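Local coordinates for protein lactate racemase (Thermoanaerobacterium thermosaccharolyticum, PDB 2YJG) that interconverts the D- and L-isomers of lactate, using a nickel-pincer nucleotide cofactor, at residues A277-T282 with V312-A317; E326-W331 with Q357-I362. All blocks are in the same frame, centred on the assembly; numbering follows the deposited sequence.

Contact 1 of 2, residues A277-T282 with V312-A317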
ATOM      1  N   ALA A 277       7.695 -47.741  15.622  1.00 18.74           N
ATOM      2  CA  ALA A 277       7.501 -48.769  14.625  1.00 20.57           C
ATOM      3  C   ALA A 277       8.693 -48.809  13.707  1.00 20.74           C
ATOM      4  O   ALA A 277       9.502 -47.867  13.619  1.00 19.69           O
ATOM      5  CB  ALA A 277       6.254 -48.499  13.803  1.00 20.94           C
ATOM      6  N   ASP A 278       8.803 -49.917  13.003  1.00 19.88           N
ATOM      7  CA  ASP A 278       9.867 -50.082  12.045  1.00 21.29           C
ATOM      8  C   ASP A 278       9.760 -49.214  10.819  1.00 19.07           C
ATOM      9  O   ASP A 278      10.805 -48.936  10.195  1.00 17.19           O
ATOM     10  CB  ASP A 278       9.916 -51.517  11.573  1.00 22.45           C
ATOM     11  CG  ASP A 278      10.733 -52.337  12.450  1.00 27.81           C
ATOM     12  OD1 ASP A 278      11.980 -52.217  12.351  1.00 36.39           O
ATOM     13  OD2 ASP A 278      10.137 -53.109  13.231  1.00 34.17           O
ATOM     14  N   ILE A 279       8.512 -48.866  10.457  1.00 18.44           N
ATOM     15  CA  ILE A 279       8.174 -48.000   9.296  1.00 16.97           C
ATOM     16  C   ILE A 279       7.168 -46.933   9.743  1.00 16.87           C
ATOM     17  O   ILE A 279       6.213 -47.216  10.471  1.00 15.60           O
ATOM     18  CB  ILE A 279       7.606 -48.802   8.095  1.00 17.73           C
ATOM     19  CG1 ILE A 279       8.581 -49.871   7.621  1.00 19.99           C
ATOM     20  CG2 ILE A 279       7.318 -47.930   6.901  1.00 14.10           C
ATOM     21  CD1 ILE A 279       7.928 -50.867   6.527  1.00 19.74           C
ATOM     22  N   VAL A 280       7.411 -45.700   9.319  1.00 13.32           N
ATOM     23  CA  VAL A 280       6.479 -44.636   9.496  1.00 14.70           C
ATOM     24  C   VAL A 280       6.153 -44.084   8.109  1.00 14.21           C
ATOM     25  O   VAL A 280       7.069 -43.925   7.281  1.00 14.62           O
ATOM     26  CB  VAL A 280       7.109 -43.506  10.326  1.00 13.62           C
ATOM     27  CG1 VAL A 280       6.158 -42.404  10.457  1.00 14.65           C
ATOM     28  CG2 VAL A 280       7.636 -43.996  11.711  1.00 15.99           C
ATOM     29  N   ILE A 281       4.880 -43.771   7.853  1.00 13.75           N
ATOM     30  CA  ILE A 281       4.427 -43.019   6.677  1.00 14.42           C
ATOM     31  C   ILE A 281       3.887 -41.701   7.116  1.00 14.10           C
ATOM     32  O   ILE A 281       3.020 -41.629   8.003  1.00 13.96           O
ATOM     33  CB  ILE A 281       3.307 -43.733   5.881  1.00 13.89           C
ATOM     34  CG1 ILE A 281       3.868 -45.027   5.312  1.00 17.10           C
ATOM     35  CG2 ILE A 281       2.724 -42.767   4.849  1.00 13.92           C
ATOM     36  CD1 ILE A 281       2.816 -45.917   4.557  1.00 17.89           C
ATOM     37  N   THR A 282       4.437 -40.627   6.568  1.00 13.24           N
ATOM     38  CA  THR A 282       3.929 -39.293   6.909  1.00 13.33           C
ATOM     39  C   THR A 282       3.999 -38.332   5.687  1.00 14.63           C
ATOM     40  O   THR A 282       4.255 -38.780   4.550  1.00 14.39           O
ATOM     41  CB  THR A 282       4.670 -38.742   8.129  1.00 14.57           C
ATOM     42  OG1 THR A 282       3.969 -37.625   8.669  1.00 14.21           O
ATOM     43  CG2 THR A 282       6.161 -38.390   7.767  1.00 11.60           C
ATOM     44  N   VAL A 312      12.613 -47.055   8.824  1.00 18.60           N
ATOM     45  CA  VAL A 312      12.415 -46.320   7.587  1.00 18.45           C
ATOM     46  C   VAL A 312      11.279 -45.331   7.749  1.00 17.67           C
ATOM     47  O   VAL A 312      10.205 -45.673   8.240  1.00 18.23           O
ATOM     48  CB  VAL A 312      12.148 -47.294   6.440  1.00 18.27           C
ATOM     49  CG1 VAL A 312      12.021 -46.550   5.087  1.00 17.80           C
ATOM     50  CG2 VAL A 312      13.288 -48.340   6.372  1.00 20.44           C
ATOM     51  N   ILE A 313      11.556 -44.071   7.421  1.00 16.09           N
ATOM     52  CA  ILE A 313      10.550 -43.051   7.396  1.00 14.85           C
ATOM     53  C   ILE A 313      10.218 -42.773   5.922  1.00 14.60           C
ATOM     54  O   ILE A 313      11.139 -42.424   5.116  1.00 14.16           O
ATOM     55  CB  ILE A 313      11.075 -41.762   8.068  1.00 14.19           C
ATOM     56  CG1 ILE A 313      11.333 -41.992   9.567  1.00 12.10           C
ATOM     57  CG2 ILE A 313      10.129 -40.558   7.838  1.00 13.60           C
ATOM     58  CD1 ILE A 313      12.473 -40.956  10.150  1.00 11.35           C
ATOM     59  N   ILE A 314       8.948 -42.947   5.562  1.00 13.08           N
ATOM     60  CA  ILE A 314       8.380 -42.534   4.233  1.00 13.98           C
ATOM     61  C   ILE A 314       7.646 -41.223   4.404  1.00 12.87           C
ATOM     62  O   ILE A 314       6.761 -41.076   5.261  1.00 12.83           O
ATOM     63  CB  ILE A 314       7.390 -43.555   3.633  1.00 14.68           C
ATOM     64  CG1 ILE A 314       8.034 -44.920   3.497  1.00 15.07           C
ATOM     65  CG2 ILE A 314       6.854 -43.044   2.305  1.00 14.22           C
ATOM     66  CD1 ILE A 314       7.053 -46.135   3.352  1.00 15.41           C
ATOM     67  N   ILE A 315       8.035 -40.242   3.611  1.00 12.18           N
ATOM     68  CA  ILE A 315       7.433 -38.934   3.670  1.00 12.01           C
ATOM     69  C   ILE A 315       6.934 -38.521   2.267  1.00 13.07           C
ATOM     70  O   ILE A 315       7.698 -38.530   1.306  1.00 12.44           O
ATOM     71  CB  ILE A 315       8.384 -37.828   4.260  1.00 12.79           C
ATOM     72  CG1 ILE A 315       7.553 -36.574   4.400  1.00 12.92           C
ATOM     73  CG2 ILE A 315       9.591 -37.566   3.411  1.00 11.36           C
ATOM     74  CD1 ILE A 315       7.963 -35.508   5.343  1.00 11.01           C
ATOM     75  N   ALA A 316       5.663 -38.128   2.185  1.00 12.78           N
ATOM     76  CA  ALA A 316       5.128 -37.619   0.964  1.00 12.90           C
ATOM     77  C   ALA A 316       5.178 -36.126   1.045  1.00 11.61           C
ATOM     78  O   ALA A 316       4.583 -35.551   1.924  1.00 12.85           O
ATOM     79  CB  ALA A 316       3.695 -38.108   0.722  1.00 14.35           C
ATOM     80  N   ALA A 317       5.925 -35.526   0.109  1.00 10.79           N
ATOM     81  CA  ALA A 317       6.194 -34.076   0.035  1.00 11.36           C
ATOM     82  C   ALA A 317       6.477 -33.740  -1.450  1.00 11.93           C
ATOM     83  O   ALA A 317       7.457 -34.189  -2.030  1.00 13.50           O
ATOM     84  CB  ALA A 317       7.400 -33.676   0.946  1.00  9.98           C
TER

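Contact 2 of 2, residues E326-W331 with Q357-I362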
ATOM      1  N   GLU A 326      20.249 -23.827  -1.563  1.00 18.39           N
ATOM      2  CA  GLU A 326      21.487 -24.325  -2.142  1.00 19.23           C
ATOM      3  C   GLU A 326      22.436 -24.787  -1.058  1.00 17.00           C
ATOM      4  O   GLU A 326      23.082 -25.803  -1.194  1.00 17.09           O
ATOM      5  CB  GLU A 326      22.173 -23.219  -2.988  1.00 20.66           C
ATOM      6  CG  GLU A 326      21.485 -22.908  -4.283  1.00 27.82           C
ATOM      7  CD  GLU A 326      21.575 -24.066  -5.300  1.00 34.90           C
ATOM      8  OE1 GLU A 326      22.565 -24.836  -5.271  1.00 40.30           O
ATOM      9  OE2 GLU A 326      20.645 -24.194  -6.135  1.00 42.32           O
ATOM     10  N   GLY A 327      22.581 -23.999  -0.014  1.00 15.39           N
ATOM     11  CA  GLY A 327      23.522 -24.347   1.086  1.00 15.65           C
ATOM     12  C   GLY A 327      23.083 -25.644   1.793  1.00 15.65           C
ATOM     13  O   GLY A 327      23.866 -26.572   1.984  1.00 15.40           O
ATOM     14  N   PHE A 328      21.792 -25.707   2.107  1.00 15.58           N
ATOM     15  CA  PHE A 328      21.172 -26.925   2.656  1.00 14.04           C
ATOM     16  C   PHE A 328      21.549 -28.102   1.815  1.00 13.20           C
ATOM     17  O   PHE A 328      22.023 -29.089   2.332  1.00 13.70           O
ATOM     18  CB  PHE A 328      19.643 -26.706   2.688  1.00 14.95           C
ATOM     19  CG  PHE A 328      18.833 -27.961   2.971  1.00 12.35           C
ATOM     20  CD1 PHE A 328      18.928 -28.618   4.188  1.00 12.96           C
ATOM     21  CD2 PHE A 328      17.882 -28.400   2.050  1.00 14.98           C
ATOM     22  CE1 PHE A 328      18.126 -29.745   4.452  1.00 12.20           C
ATOM     23  CE2 PHE A 328      17.082 -29.504   2.295  1.00 13.65           C
ATOM     24  CZ  PHE A 328      17.204 -30.195   3.488  1.00 13.18           C
ATOM     25  N   TYR A 329      21.353 -27.991   0.490  1.00 13.38           N
ATOM     26  CA  TYR A 329      21.610 -29.080  -0.445  1.00 14.33           C
ATOM     27  C   TYR A 329      23.103 -29.483  -0.505  1.00 14.57           C
ATOM     28  O   TYR A 329      23.468 -30.675  -0.474  1.00 14.46           O
ATOM     29  CB  TYR A 329      21.124 -28.623  -1.801  1.00 13.31           C
ATOM     30  CG  TYR A 329      21.442 -29.500  -2.962  1.00 15.03           C
ATOM     31  CD1 TYR A 329      21.063 -30.837  -2.989  1.00 15.65           C
ATOM     32  CD2 TYR A 329      22.115 -28.974  -4.096  1.00 15.91           C
ATOM     33  CE1 TYR A 329      21.345 -31.641  -4.100  1.00 17.79           C
ATOM     34  CE2 TYR A 329      22.365 -29.770  -5.207  1.00 19.22           C
ATOM     35  CZ  TYR A 329      21.962 -31.100  -5.217  1.00 18.85           C
ATOM     36  OH  TYR A 329      22.241 -31.887  -6.319  1.00 20.72           O
ATOM     37  N   ARG A 330      23.941 -28.473  -0.620  1.00 16.05           N
ATOM     38  CA  ARG A 330      25.409 -28.574  -0.774  1.00 17.93           C
ATOM     39  C   ARG A 330      26.073 -29.250   0.432  1.00 16.64           C
ATOM     40  O   ARG A 330      27.022 -29.944   0.276  1.00 17.41           O
ATOM     41  CB  ARG A 330      25.961 -27.160  -0.981  1.00 19.55           C
ATOM     42  CG  ARG A 330      27.430 -26.940  -1.420  1.00 29.39           C
ATOM     43  CD  ARG A 330      27.767 -25.363  -1.614  1.00 37.61           C
ATOM     44  NE  ARG A 330      27.094 -24.441  -0.644  1.00 43.75           N
ATOM     45  CZ  ARG A 330      26.948 -23.109  -0.783  1.00 47.11           C
ATOM     46  NH1 ARG A 330      27.448 -22.461  -1.853  1.00 45.05           N
ATOM     47  NH2 ARG A 330      26.284 -22.404   0.159  1.00 48.17           N
ATOM     48  N   TRP A 331      25.522 -29.111   1.620  1.00 14.56           N
ATOM     49  CA  TRP A 331      26.048 -29.840   2.763  1.00 14.71           C
ATOM     50  C   TRP A 331      26.103 -31.315   2.464  1.00 16.10           C
ATOM     51  O   TRP A 331      27.097 -31.901   2.735  1.00 15.21           O
ATOM     52  CB  TRP A 331      25.227 -29.596   4.044  1.00 13.85           C
ATOM     53  CG  TRP A 331      25.547 -28.321   4.737  1.00 13.23           C
ATOM     54  CD1 TRP A 331      24.713 -27.273   4.947  1.00 14.46           C
ATOM     55  CD2 TRP A 331      26.770 -28.001   5.420  1.00  8.74           C
ATOM     56  NE1 TRP A 331      25.365 -26.300   5.665  1.00 11.37           N
ATOM     57  CE2 TRP A 331      26.613 -26.751   6.004  1.00 10.53           C
ATOM     58  CE3 TRP A 331      27.991 -28.677   5.581  1.00 13.76           C
ATOM     59  CZ2 TRP A 331      27.670 -26.096   6.667  1.00 11.79           C
ATOM     60  CZ3 TRP A 331      29.037 -28.029   6.275  1.00 15.66           C
ATOM     61  CH2 TRP A 331      28.838 -26.818   6.855  1.00 12.70           C
ATOM     62  N   GLN A 357      22.179 -23.999   7.680  1.00 12.64           N
ATOM     63  CA  GLN A 357      22.980 -25.062   8.268  1.00 12.64           C
ATOM     64  C   GLN A 357      22.160 -25.914   9.264  1.00 10.78           C
ATOM     65  O   GLN A 357      22.350 -27.126   9.362  1.00 11.89           O
ATOM     66  CB  GLN A 357      24.266 -24.501   8.901  1.00 13.01           C
ATOM     67  CG  GLN A 357      24.185 -23.975  10.260  1.00 14.60           C
ATOM     68  CD  GLN A 357      25.592 -23.811  10.914  1.00 15.29           C
ATOM     69  OE1 GLN A 357      26.536 -23.293  10.271  1.00 13.39           O
ATOM     70  NE2 GLN A 357      25.706 -24.200  12.190  1.00 11.15           N
ATOM     71  N   TRP A 358      21.268 -25.264   9.995  1.00 10.19           N
ATOM     72  CA  TRP A 358      20.511 -25.929  11.039  1.00 11.64           C
ATOM     73  C   TRP A 358      19.540 -26.996  10.449  1.00 11.66           C
ATOM     74  O   TRP A 358      19.242 -28.012  11.072  1.00 10.82           O
ATOM     75  CB  TRP A 358      19.791 -24.892  11.880  1.00 11.15           C
ATOM     76  CG  TRP A 358      18.930 -23.940  11.118  1.00 11.37           C
ATOM     77  CD1 TRP A 358      17.626 -24.088  10.813  1.00 12.85           C
ATOM     78  CD2 TRP A 358      19.341 -22.695  10.557  1.00 13.03           C
ATOM     79  NE1 TRP A 358      17.170 -23.009  10.087  1.00 13.36           N
ATOM     80  CE2 TRP A 358      18.222 -22.137   9.919  1.00 12.72           C
ATOM     81  CE3 TRP A 358      20.547 -22.019  10.509  1.00 12.02           C
ATOM     82  CZ2 TRP A 358      18.272 -20.901   9.246  1.00 16.47           C
ATOM     83  CZ3 TRP A 358      20.590 -20.789   9.916  1.00 13.29           C
ATOM     84  CH2 TRP A 358      19.460 -20.225   9.292  1.00 16.55           C
ATOM     85  N   GLU A 359      19.002 -26.684   9.273  1.00 12.76           N
ATOM     86  CA  GLU A 359      18.054 -27.581   8.565  1.00 13.81           C
ATOM     87  C   GLU A 359      18.830 -28.788   8.117  1.00 11.98           C
ATOM     88  O   GLU A 359      18.340 -29.955   8.176  1.00 12.65           O
ATOM     89  CB  GLU A 359      17.452 -26.862   7.343  1.00 13.72           C
ATOM     90  CG  GLU A 359      16.051 -27.262   6.894  1.00 15.46           C
ATOM     91  CD  GLU A 359      14.956 -26.844   7.848  1.00 16.33           C
ATOM     92  OE1 GLU A 359      15.281 -26.171   8.865  1.00 12.20           O
ATOM     93  OE2 GLU A 359      13.731 -27.154   7.592  1.00 15.98           O
ATOM     94  N   ALA A 360      20.055 -28.584   7.601  1.00 11.42           N
ATOM     95  CA  ALA A 360      20.913 -29.708   7.253  1.00 10.58           C
ATOM     96  C   ALA A 360      21.320 -30.556   8.475  1.00 11.48           C
ATOM     97  O   ALA A 360      21.419 -31.795   8.393  1.00  9.80           O
ATOM     98  CB  ALA A 360      22.229 -29.276   6.442  1.00 10.52           C
ATOM     99  N   GLN A 361      21.589 -29.884   9.593  1.00 10.63           N
ATOM    100  CA  GLN A 361      22.017 -30.559  10.788  1.00  9.38           C
ATOM    101  C   GLN A 361      20.898 -31.505  11.246  1.00  9.94           C
ATOM    102  O   GLN A 361      21.114 -32.694  11.576  1.00  9.53           O
ATOM    103  CB  GLN A 361      22.303 -29.507  11.860  1.00  9.79           C
ATOM    104  CG  GLN A 361      22.899 -30.113  13.125  1.00 11.57           C
ATOM    105  CD  GLN A 361      23.226 -29.089  14.197  1.00 14.05           C
ATOM    106  OE1 GLN A 361      23.254 -27.877  13.937  1.00 12.01           O
ATOM    107  NE2 GLN A 361      23.491 -29.580  15.412  1.00 10.88           N
ATOM    108  N   ILE A 362      19.694 -30.963  11.332  1.00  9.78           N
ATOM    109  CA  ILE A 362      18.545 -31.814  11.689  1.00 10.45           C
ATOM    110  C   ILE A 362      18.302 -32.948  10.767  1.00 10.47           C
ATOM    111  O   ILE A 362      18.071 -34.077  11.258  1.00 11.97           O
ATOM    112  CB  ILE A 362      17.276 -30.964  11.882  1.00 10.25           C
ATOM    113  CG1 ILE A 362      17.575 -30.026  13.018  1.00  8.55           C
ATOM    114  CG2 ILE A 362      15.896 -31.917  12.115  1.00 11.42           C
ATOM    115  CD1 ILE A 362      16.605 -28.831  13.190  1.00  9.72           C
TER

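Contact 1 of 2, residues A277-T282 with V312-A317
V280 and I314 meet in the middle of a parallel strand pair, the product of a beta-alpha-beta crossover: strand 279-283 leads through helix 293-305 to strand 311-316, which lies beside it in a six-stranded parallel sheet. The two segment axes run 4.7 Å apart and diverge by only 11°. Five backbone hydrogen bonds zigzag between them. V280 faces its neighbour with both polar groups, its N reaching V312 O at 3.0 Å and its O receiving I314 N at 2.7 Å; T282 does the same, between I314 O and A316 N, and D278 O takes V312 N. I281 turns its own N and O to strand 412-415 on the other flank, the division of labour expected of an inner strand. Between these bonds, CA-H groups point at the same carbonyls, as I279 CA does at V312 O (3.3 Å).

The side chains pair by face. On the face of I279, I281, V312 and I314, the CD1 methyl of I314 does the touching: it lies 3.9 Å from I281 CG1, with the two side chains alongside and pointing the same way, and 4.0 Å from I279 CG2, the I279 and I314 side chains lying obliquely to one another. Helix 395-405 packs over this face, A402 resting against I279 and V312, and A398 against I314. D278, at the corner where the chain enters the strand, has its carboxylate OD2 in a salt bridge with K308.

On the face shared by V280, I313 and I315, T282 splits its branches. A chi1 of -165° sets OG1 opposite the backbone N, from where the hydroxyl bonds to I415 O on the flanking strand, while the methyl CG2 leans the other way, 4.1 Å from I315 CG1 and 3.7 Å from I314 O.

Contact 2 of 2, residues E326-W331 with Q357-I362
F328, W331 and A360 carry a helix-helix contact in which W331 packs on the A360 methyl, while F328 comes edge-on to the backbone at E359-A360. Helices 326-333 and 357-369 run in roughly the same direction here, their segment axes 8.5 Å apart at closest and crossing at -37°. F328 and A360 mark the nearest backbone approach, with 5.4 Å between their CA atoms, a spacing that alanine's short side chain readily permits.

The phenylalanine has its CG anti to the backbone N (chi1 169°), which carries the ring across to helix 357-369, where F328 CD1 stands 3.6 Å from A360 N, with that nitrogen in the plane of the ring. F328 CE1 meets the carbonyl of E359, and the aliphatic CB of E359 lies 3.9 Å from F328 CD1, although the bend at chi2 turns the carboxylate from the ring. The E359 side chain is about 4 Å from that of K298, which by similarity binds substrate, so this packing lies beside the probable substrate site. Were F328 replaced by an alanine, a gap would probably open beside the E359-A360 backbone, and Y294 would lose the ring that meets it edge-to-face.

W331, one turn further along, takes A360 from another direction. W331 CD1 comes obliquely within 3.5 Å of A360 CB, and W331 NE1 lies 3.7 Å from Q357 CA. The Q357 side chain crosses the indole with its amide plane almost perpendicular to the ring, and its OE1 accepts a hydrogen bond from L354 N, just before helix 357-369. No hydrogen bond joins the two segments, so van der Waals packing unites them, whereas F328 N bonds to D356 OD2.

Around this pair, I345 of helix 338-346 touches Q357 and A360, and Y294 of helix 293-305 reaches both F328 and E359.

Overall arrangement
Contacts 1 and 2 follow in series along the C-terminal domain, strand 311-316 closing the first and helix 326-333 opening the second. Their centres lie 21 Å apart and their nearest atoms about 9 Å, so they do not touch. Helix 293-305 relates them: it makes the crossover between the strands of contact 1, packs against contact 2 through Y294, and carries Q295 and K298, probable substrate ligands by analogy with related enzymes. The side chain of K298 is about 7 Å from that of I315 in contact 1. Both contacts therefore lie near the probable lactate site, contact 2 with E359 closer to it than contact 1 with I315.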